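Cell division protein FtsZ 1 (Methanocaldococcus jannaschii, PDB 2VAP) binds and hydrolyses GTP and probably polymerises in a GTP-dependent manner into the contractile Z ring at the future division site. Local coordinates at residues Ala285-Met290 against Arg301-Thr306. Numbering follows the deposited sequence.
Sequences ALIHVM and REVVAT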
loop_
_atom_site.group_PDB
_atom_site.type_symbol
_atom_site.label_atom_id
_atom_site.label_comp_id
_atom_site.label_asym_id
_atom_site.label_seq_id
_atom_site.Cartn_x
_atom_site.Cartn_y
_atom_site.Cartn_z
ATOM N N ALA A 285 3.516 2.771 13.827
ATOM C CA ALA A 285 2.899 1.557 13.299
ATOM C C ALA A 285 1.409 1.725 13.039
ATOM O O ALA A 285 0.711 2.417 13.782
ATOM C CB ALA A 285 3.133 0.380 14.245
ATOM N N LEU A 286 0.937 1.087 11.970
ATOM C CA LEU A 286 -0.491 0.928 11.722
ATOM C C LEU A 286 -0.831 -0.553 11.832
ATOM O O LEU A 286 -0.125 -1.401 11.280
ATOM C CB LEU A 286 -0.887 1.468 10.343
ATOM C CG LEU A 286 -0.683 2.962 10.057
ATOM C CD1 LEU A 286 0.673 3.216 9.412
ATOM C CD2 LEU A 286 -1.791 3.486 9.162
ATOM N N ILE A 287 -1.900 -0.857 12.563
ATOM C CA ILE A 287 -2.335 -2.239 12.762
ATOM C C ILE A 287 -3.779 -2.403 12.307
ATOM O O ILE A 287 -4.674 -1.715 12.800
ATOM C CB ILE A 287 -2.223 -2.682 14.249
ATOM C CG1 ILE A 287 -0.821 -2.410 14.803
ATOM C CG2 ILE A 287 -2.592 -4.164 14.402
ATOM C CD1 ILE A 287 -0.702 -2.607 16.305
ATOM N N HIS A 288 -3.995 -3.307 11.358
ATOM C CA HIS A 288 -5.343 -3.664 10.937
ATOM C C HIS A 288 -5.617 -5.119 11.300
ATOM O O HIS A 288 -5.032 -6.037 10.717
ATOM C CB HIS A 288 -5.532 -3.443 9.432
ATOM C CG HIS A 288 -6.964 -3.475 8.989
ATOM N ND1 HIS A 288 -7.386 -2.927 7.796
ATOM C CD2 HIS A 288 -8.074 -3.978 9.582
ATOM C CE1 HIS A 288 -8.690 -3.101 7.669
ATOM N NE2 HIS A 288 -9.132 -3.734 8.740
ATOM N N VAL A 289 -6.502 -5.314 12.274
ATOM C CA VAL A 289 -6.921 -6.649 12.691
ATOM C C VAL A 289 -8.189 -7.024 11.930
ATOM O O VAL A 289 -9.177 -6.288 11.948
ATOM C CB VAL A 289 -7.171 -6.727 14.219
ATOM C CG1 VAL A 289 -7.466 -8.163 14.649
ATOM C CG2 VAL A 289 -5.975 -6.179 14.992
ATOM N N MET A 290 -8.147 -8.166 11.252
ATOM C CA MET A 290 -9.277 -8.641 10.461
ATOM C C MET A 290 -9.693 -10.028 10.925
ATOM O O MET A 290 -8.847 -10.862 11.243
ATOM C CB MET A 290 -8.915 -8.669 8.975
ATOM C CG MET A 290 -8.693 -7.293 8.362
ATOM S SD MET A 290 -7.661 -7.334 6.883
ATOM C CE MET A 290 -6.034 -7.562 7.600
ATOM N N ARG A 301 -7.294 -6.143 20.954
ATOM C CA ARG A 301 -6.456 -5.566 22.007
ATOM C C ARG A 301 -5.199 -6.394 22.271
ATOM O O ARG A 301 -4.128 -5.837 22.518
ATOM C CB ARG A 301 -7.255 -5.395 23.303
ATOM C CG ARG A 301 -8.190 -4.192 23.304
ATOM C CD ARG A 301 -9.068 -4.165 24.550
ATOM N NE ARG A 301 -8.298 -3.924 25.770
ATOM C CZ ARG A 301 -8.816 -3.874 26.996
ATOM N NH1 ARG A 301 -10.118 -4.047 27.187
ATOM N NH2 ARG A 301 -8.026 -3.649 28.037
ATOM N N GLU A 302 -5.340 -7.719 22.214
ATOM C CA GLU A 302 -4.214 -8.641 22.389
ATOM C C GLU A 302 -3.152 -8.430 21.307
ATOM O O GLU A 302 -1.954 -8.429 21.598
ATOM C CB GLU A 302 -4.704 -10.095 22.389
ATOM C CG GLU A 302 -3.639 -11.123 22.771
ATOM C CD GLU A 302 -4.174 -12.547 22.841
ATOM O OE1 GLU A 302 -5.144 -12.871 22.120
ATOM O OE2 GLU A 302 -3.616 -13.348 23.619
ATOM N N VAL A 303 -3.605 -8.244 20.067
ATOM C CA VAL A 303 -2.721 -7.976 18.930
ATOM C C VAL A 303 -1.933 -6.680 19.140
ATOM O O VAL A 303 -0.705 -6.665 19.008
ATOM C CB VAL A 303 -3.514 -7.925 17.589
ATOM C CG1 VAL A 303 -2.628 -7.460 16.435
ATOM C CG2 VAL A 303 -4.129 -9.285 17.274
ATOM N N VAL A 304 -2.643 -5.606 19.485
ATOM C CA VAL A 304 -2.033 -4.287 19.685
ATOM C C VAL A 304 -1.032 -4.289 20.844
ATOM O O VAL A 304 0.054 -3.717 20.731
ATOM C CB VAL A 304 -3.103 -3.183 19.900
ATOM C CG1 VAL A 304 -2.453 -1.807 20.007
ATOM C CG2 VAL A 304 -4.113 -3.191 18.764
ATOM N N ALA A 305 -1.400 -4.943 21.947
ATOM C CA ALA A 305 -0.531 -5.048 23.122
ATOM C C ALA A 305 0.775 -5.778 22.806
ATOM O O ALA A 305 1.843 -5.386 23.286
ATOM C CB ALA A 305 -1.263 -5.736 24.267
ATOM N N THR A 306 0.680 -6.831 21.995
ATOM C CA THR A 306 1.844 -7.614 21.577
ATOM C C THR A 306 2.788 -6.780 20.705
ATOM O O THR A 306 4.005 -6.810 20.898
ATOM C CB THR A 306 1.421 -8.913 20.842
ATOM O OG1 THR A 306 0.515 -9.658 21.666
ATOM C CG2 THR A 306 2.632 -9.786 20.526
#
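One methyl of Val303, CG1, meets two residues of the strand at once. That CG1 lies 3.9 Å from Ile287 CG2 and 3.9 Å from Val289 CG2, while Val303 CB is 4.0 Å from the latter. Ile287 and Val289, two apart on the strand, direct their side chains toward the helix, and that of Val303 lies alongside each, pointing the opposite way. CG1 of Val303 stands trans to the backbone N (chi1 172°), and this places it over the touching methyls of Ile287 and Val289. These three buried residues are the tight part of the contact. Packing is looser at Val304, which is partly exposed: Ile287 extends its ethyl branch (chi2 171°) under the helix backbone, bringing CD1 to 4.0 Å from Val304 CA but no nearer than 4.2 Å to Val304 CG1. On the far side of the helix, exposed Arg301 and Ala305 point away from the strand. The short axes of the two segments run roughly antiparallel, at 152°, and approach to 9.4 Å, as expected for the first strand and the helix of the beta-alpha-beta unit 284-291, 297-310 and 316-323 in the C-terminal domain. Helix 204-227 covers the other face of the strand, touching Leu286 and His288; on the helix side, Trp319 of strand 316-323 flanks Ile287 and Val304, whereas Val333 of strand 331-338 and Val266 of helix 261-270 pack on Val303.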